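Local atomic coordinates of thiosulfate sulfurtransferase YnjE (Escherichia coli, PDB entry 2WLR), a protein that transfers sulfur from thiosulfate to cyanide, giving thiocyanate and sulfite, through a cysteine persulfide intermediate in the periplasm. Residues D188-H202 with V256-A268. Numbering follows the deposited sequence.
Sequences DEQLKAMLAKHGIRH and VKAEPDFGVKIPA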
loop_
_atom_site.group_PDB
_atom_site.type_symbol
_atom_site.label_atom_id
_atom_site.label_comp_id
_atom_site.label_asym_id
_atom_site.label_seq_id
_atom_site.Cartn_x
_atom_site.Cartn_y
_atom_site.Cartn_z
ATOM N N ASP A 188 13.835 2.058 21.722
ATOM C CA ASP A 188 13.099 3.328 21.808
ATOM C C ASP A 188 14.076 4.502 21.897
ATOM O O ASP A 188 13.887 5.512 21.243
ATOM C CB ASP A 188 12.126 3.336 22.986
ATOM C CG ASP A 188 11.054 2.263 22.868
ATOM O OD1 ASP A 188 10.763 1.814 21.715
ATOM O OD2 ASP A 188 10.505 1.899 23.911
ATOM N N GLU A 189 15.142 4.358 22.682
ATOM C CA GLU A 189 16.121 5.442 22.818
ATOM C C GLU A 189 16.831 5.765 21.508
ATOM O O GLU A 189 17.157 6.927 21.202
ATOM C CB GLU A 189 17.248 5.119 23.843
ATOM C CG GLU A 189 17.057 4.327 25.099
ATOM C CD GLU A 189 16.783 2.822 24.941
ATOM O OE1 GLU A 189 17.681 1.926 25.087
ATOM O OE2 GLU A 189 15.602 2.550 24.795
ATOM N N GLN A 190 17.202 4.729 20.758
ATOM C CA GLN A 190 17.790 4.934 19.443
ATOM C C GLN A 190 16.773 5.523 18.462
ATOM O O GLN A 190 17.134 6.379 17.660
ATOM C CB GLN A 190 18.423 3.654 18.872
ATOM C CG GLN A 190 19.682 3.228 19.596
ATOM C CD GLN A 190 20.886 4.146 19.393
ATOM O OE1 GLN A 190 21.942 3.945 20.019
ATOM N NE2 GLN A 190 20.754 5.127 18.528
ATOM N N LEU A 191 15.512 5.114 18.526
ATOM C CA LEU A 191 14.488 5.768 17.703
ATOM C C LEU A 191 14.360 7.251 18.023
ATOM O O LEU A 191 14.243 8.083 17.137
ATOM C CB LEU A 191 13.116 5.089 17.846
ATOM C CG LEU A 191 13.030 3.659 17.293
ATOM C CD1 LEU A 191 11.616 3.127 17.561
ATOM C CD2 LEU A 191 13.363 3.569 15.832
ATOM N N LYS A 192 14.362 7.574 19.306
ATOM C CA LYS A 192 14.342 8.960 19.745
ATOM C C LYS A 192 15.486 9.738 19.134
ATOM O O LYS A 192 15.303 10.858 18.654
ATOM C CB LYS A 192 14.431 9.002 21.259
ATOM C CG LYS A 192 14.301 10.340 21.938
ATOM C CD LYS A 192 14.490 10.115 23.441
ATOM C CE LYS A 192 14.083 11.316 24.237
ATOM N NZ LYS A 192 15.037 12.398 24.084
ATOM N N ALA A 193 16.680 9.161 19.085
ATOM C CA ALA A 193 17.809 9.868 18.501
ATOM C C ALA A 193 17.610 10.065 17.003
ATOM O O ALA A 193 17.925 11.112 16.446
ATOM C CB ALA A 193 19.122 9.103 18.791
HETATM N N MSE A 194 17.120 9.030 16.341
HETATM C CA MSE A 194 16.920 9.084 14.898
HETATM C C MSE A 194 15.907 10.170 14.526
HETATM O O MSE A 194 16.112 10.950 13.603
HETATM C CB MSE A 194 16.461 7.685 14.427
HETATM C CG MSE A 194 16.140 7.551 12.908
HETATM SE SE MSE A 194 14.333 8.126 12.445
HETATM C CE MSE A 194 13.247 6.767 13.341
ATOM N N LEU A 195 14.823 10.223 15.294
ATOM C CA LEU A 195 13.739 11.174 15.046
ATOM C C LEU A 195 14.282 12.602 15.210
ATOM O O LEU A 195 14.047 13.479 14.352
ATOM C CB LEU A 195 12.523 10.905 15.925
ATOM C CG LEU A 195 11.759 9.604 15.623
ATOM C CD1 LEU A 195 10.945 9.148 16.794
ATOM C CD2 LEU A 195 10.842 9.817 14.386
ATOM N N ALA A 196 15.020 12.822 16.296
ATOM C CA ALA A 196 15.622 14.140 16.536
ATOM C C ALA A 196 16.524 14.570 15.403
ATOM O O ALA A 196 16.415 15.695 14.883
ATOM C CB ALA A 196 16.402 14.144 17.850
ATOM N N LYS A 197 17.394 13.674 14.968
ATOM C CA LYS A 197 18.389 13.944 13.925
ATOM C C LYS A 197 17.748 14.321 12.592
ATOM O O LYS A 197 18.232 15.178 11.880
ATOM C CB LYS A 197 19.261 12.693 13.762
ATOM C CG LYS A 197 20.457 12.692 12.840
ATOM C CD LYS A 197 20.806 11.206 12.383
ATOM C CE LYS A 197 20.712 10.105 13.493
ATOM N NZ LYS A 197 20.192 8.704 13.058
ATOM N N HIS A 198 16.630 13.685 12.264
ATOM C CA HIS A 198 15.892 14.008 11.047
ATOM C C HIS A 198 14.803 15.079 11.240
ATOM O O HIS A 198 14.007 15.327 10.329
ATOM C CB HIS A 198 15.315 12.728 10.437
ATOM C CG HIS A 198 16.372 11.790 9.971
ATOM N ND1 HIS A 198 16.989 11.911 8.745
ATOM C CD2 HIS A 198 16.986 10.768 10.608
ATOM C CE1 HIS A 198 17.907 10.969 8.626
ATOM N NE2 HIS A 198 17.935 10.265 9.751
ATOM N N GLY A 199 14.784 15.758 12.387
ATOM C CA GLY A 199 13.916 16.907 12.586
ATOM C C GLY A 199 12.450 16.600 12.663
ATOM O O GLY A 199 11.614 17.388 12.236
ATOM N N ILE A 200 12.131 15.438 13.221
ATOM C CA ILE A 200 10.761 14.953 13.316
ATOM C C ILE A 200 10.262 15.007 14.765
ATOM O O ILE A 200 10.841 14.343 15.649
ATOM C CB ILE A 200 10.660 13.508 12.810
ATOM C CG1 ILE A 200 11.166 13.409 11.359
ATOM C CG2 ILE A 200 9.212 13.002 12.944
ATOM C CD1 ILE A 200 11.394 11.959 10.858
ATOM N N ARG A 201 9.219 15.796 15.045
ATOM C CA ARG A 201 8.494 15.718 16.311
ATOM C C ARG A 201 7.266 14.846 16.124
ATOM O O ARG A 201 6.896 14.487 14.982
ATOM C CB ARG A 201 8.030 17.099 16.776
ATOM C CG ARG A 201 9.103 18.116 16.926
ATOM C CD ARG A 201 8.546 19.386 17.583
ATOM N NE ARG A 201 7.379 19.847 16.835
ATOM C CZ ARG A 201 7.412 20.623 15.752
ATOM N NH1 ARG A 201 8.558 21.110 15.275
ATOM N NH2 ARG A 201 6.265 20.946 15.153
ATOM N N HIS A 202 6.562 14.591 17.219
ATOM C CA HIS A 202 5.360 13.765 17.132
ATOM C C HIS A 202 4.288 14.397 16.210
ATOM O O HIS A 202 3.474 13.686 15.608
ATOM C CB HIS A 202 4.811 13.453 18.528
ATOM C CG HIS A 202 3.962 14.538 19.122
ATOM N ND1 HIS A 202 4.488 15.701 19.639
ATOM C CD2 HIS A 202 2.622 14.621 19.297
ATOM C CE1 HIS A 202 3.506 16.456 20.108
ATOM N NE2 HIS A 202 2.365 15.816 19.917
ATOM N N VAL A 256 19.690 18.997 8.061
ATOM C CA VAL A 256 18.381 19.100 8.652
ATOM C C VAL A 256 18.504 19.704 10.052
ATOM O O VAL A 256 19.385 19.316 10.820
ATOM C CB VAL A 256 17.689 17.713 8.682
ATOM C CG1 VAL A 256 16.370 17.762 9.398
ATOM C CG2 VAL A 256 17.512 17.202 7.245
ATOM N N LYS A 257 17.648 20.667 10.354
ATOM C CA LYS A 257 17.528 21.201 11.714
ATOM C C LYS A 257 17.012 20.094 12.624
ATOM O O LYS A 257 15.920 19.551 12.407
ATOM C CB LYS A 257 16.604 22.434 11.778
ATOM C CG LYS A 257 16.722 23.196 13.074
ATOM C CD LYS A 257 15.717 24.355 13.199
ATOM C CE LYS A 257 15.992 25.156 14.475
ATOM N NZ LYS A 257 14.775 25.785 15.072
ATOM N N ALA A 258 17.767 19.794 13.663
ATOM C CA ALA A 258 17.344 18.787 14.629
ATOM C C ALA A 258 16.210 19.238 15.531
ATOM O O ALA A 258 16.033 20.434 15.805
ATOM C CB ALA A 258 18.521 18.330 15.476
ATOM N N GLU A 259 15.420 18.260 15.971
ATOM C CA GLU A 259 14.335 18.501 16.918
ATOM C C GLU A 259 14.607 17.635 18.143
ATOM O O GLU A 259 14.173 16.502 18.232
ATOM C CB GLU A 259 12.986 18.167 16.286
ATOM C CG GLU A 259 12.565 19.154 15.189
ATOM C CD GLU A 259 11.979 20.477 15.715
ATOM O OE1 GLU A 259 11.795 20.652 16.938
ATOM O OE2 GLU A 259 11.701 21.363 14.873
ATOM N N PRO A 260 15.331 18.173 19.119
ATOM C CA PRO A 260 15.702 17.364 20.285
ATOM C C PRO A 260 14.561 16.910 21.205
ATOM O O PRO A 260 14.765 16.006 22.028
ATOM C CB PRO A 260 16.691 18.268 21.049
ATOM C CG PRO A 260 16.382 19.627 20.583
ATOM C CD PRO A 260 15.957 19.508 19.144
ATOM N N ASP A 261 13.391 17.539 21.104
ATOM C CA ASP A 261 12.249 17.224 21.957
ATOM C C ASP A 261 11.086 16.697 21.101
ATOM O O ASP A 261 10.449 17.437 20.364
ATOM C CB ASP A 261 11.790 18.468 22.746
ATOM C CG ASP A 261 12.897 19.053 23.604
ATOM O OD1 ASP A 261 13.357 18.351 24.531
ATOM O OD2 ASP A 261 13.319 20.201 23.326
ATOM N N PHE A 262 10.835 15.397 21.221
ATOM C CA PHE A 262 9.794 14.734 20.397
ATOM C C PHE A 262 8.390 15.196 20.740
ATOM O O PHE A 262 7.539 15.325 19.845
ATOM C CB PHE A 262 9.927 13.214 20.552
ATOM C CG PHE A 262 9.089 12.408 19.558
ATOM C CD1 PHE A 262 9.249 12.560 18.215
ATOM C CD2 PHE A 262 8.156 11.489 20.015
ATOM C CE1 PHE A 262 8.477 11.798 17.309
ATOM C CE2 PHE A 262 7.399 10.732 19.141
ATOM C CZ PHE A 262 7.555 10.900 17.791
ATOM N N GLY A 263 8.155 15.426 22.030
ATOM C CA GLY A 263 6.911 16.043 22.500
ATOM C C GLY A 263 5.897 15.120 23.116
ATOM O O GLY A 263 4.888 15.580 23.689
ATOM N N VAL A 264 6.147 13.822 22.994
ATOM C CA VAL A 264 5.428 12.781 23.724
ATOM C C VAL A 264 6.430 11.685 24.093
ATOM O O VAL A 264 7.521 11.605 23.505
ATOM C CB VAL A 264 4.288 12.119 22.893
ATOM C CG1 VAL A 264 3.241 13.137 22.492
ATOM C CG2 VAL A 264 4.848 11.381 21.655
ATOM N N LYS A 265 6.059 10.833 25.048
ATOM C CA LYS A 265 6.902 9.704 25.421
ATOM C C LYS A 265 6.854 8.636 24.332
ATOM O O LYS A 265 5.779 8.281 23.848
ATOM C CB LYS A 265 6.480 9.083 26.760
ATOM C CG LYS A 265 6.807 9.929 27.965
ATOM C CD LYS A 265 6.802 9.074 29.207
ATOM C CE LYS A 265 6.857 9.913 30.464
ATOM N NZ LYS A 265 6.364 9.088 31.598
ATOM N N ILE A 266 8.021 8.111 23.983
ATOM C CA ILE A 266 8.153 7.027 23.011
ATOM C C ILE A 266 8.165 5.715 23.807
ATOM O O ILE A 266 8.875 5.620 24.817
ATOM C CB ILE A 266 9.461 7.204 22.233
ATOM C CG1 ILE A 266 9.380 8.467 21.384
ATOM C CG2 ILE A 266 9.782 5.982 21.352
ATOM C CD1 ILE A 266 10.709 8.930 20.781
ATOM N N PRO A 267 7.356 4.719 23.410
ATOM C CA PRO A 267 6.500 4.705 22.213
ATOM C C PRO A 267 5.066 5.096 22.524
ATOM O O PRO A 267 4.513 4.641 23.508
ATOM C CB PRO A 267 6.530 3.239 21.791
ATOM C CG PRO A 267 6.578 2.483 23.124
ATOM C CD PRO A 267 7.302 3.424 24.119
ATOM N N ALA A 268 4.444 5.906 21.678
ATOM C CA ALA A 268 3.060 6.312 21.882
ATOM C C ALA A 268 2.051 5.257 21.440
ATOM O O ALA A 268 0.925 5.235 21.939
ATOM C CB ALA A 268 2.785 7.578 21.146
HETATM O O HOH W 1 13.378 13.639 21.909
HETATM O O HOH W 2 15.568 15.175 24.457
HETATM O O HOH W 3 20.087 17.050 12.251
HETATM O O HOH W 4 12.239 14.564 18.014
#
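His202 holds Phe262 by backbone and side chain together. Its N donates a nearly straight hydrogen bond of 2.9 Å to Phe262 O. Its ring nitrogen ND1 donates to the same oxygen at 3.1 Å, so two bonds grip one carbonyl. From CB outward, each His202 atom has a neighbour. CB lies over one face of the Phe262 ring, 4.0 Å from the centroid, in a CH-pi contact. CG stands between the backbone N and the carbonyl carbon (chi1 82°), which turns ND1 back to Phe262 O, close to the ring plane. CG, CD2 and NE2 all lie against Val264 CG1, which makes a CH-pi contact 3.7 Å from the ring centroid. CE1 passes near Gly263 O. With an alanine here, Phe262 O is likely to lose the ND1 donor and keep only the backbone N-H of this residue, and Val264 CG1 to lose the ring it packs on.

The opposite face of Phe262 takes Leu195 CD1, which also touches Ile266 CD1 at 4.0 Å. Val228 also packs on Leu195, and helix 213-226 on Leu191 and Ile200. Farther along, Gly199 closes helix 188-197 in a Schellman motif. Ala196 O accepts from Gly199 N and, on the opposite face of its plane, from Glu259 N at 3.0 Å. Glu259 then bends at chi2 (-79°), and OE2 forms a salt bridge with Arg201 NH1 at 3.2 Å, whose hydrogen bond is weak. The guanidinium and carboxylate planes stand 74° apart. Arg201 has further carboxylate partners in Asp203 and Asp147. A water links Ile200 O to Glu259 O.

The contact holds the loop 256-268, on the way from helix 238-243 to strand 273-274, along helix 188-197 of the second rhodanese repeat, away from the active site. Backbone carbonyls of each segment accept from the other, and Phe262 lies between Leu195 and His202, consistent with polar bonds and apolar packing together fixing the loop.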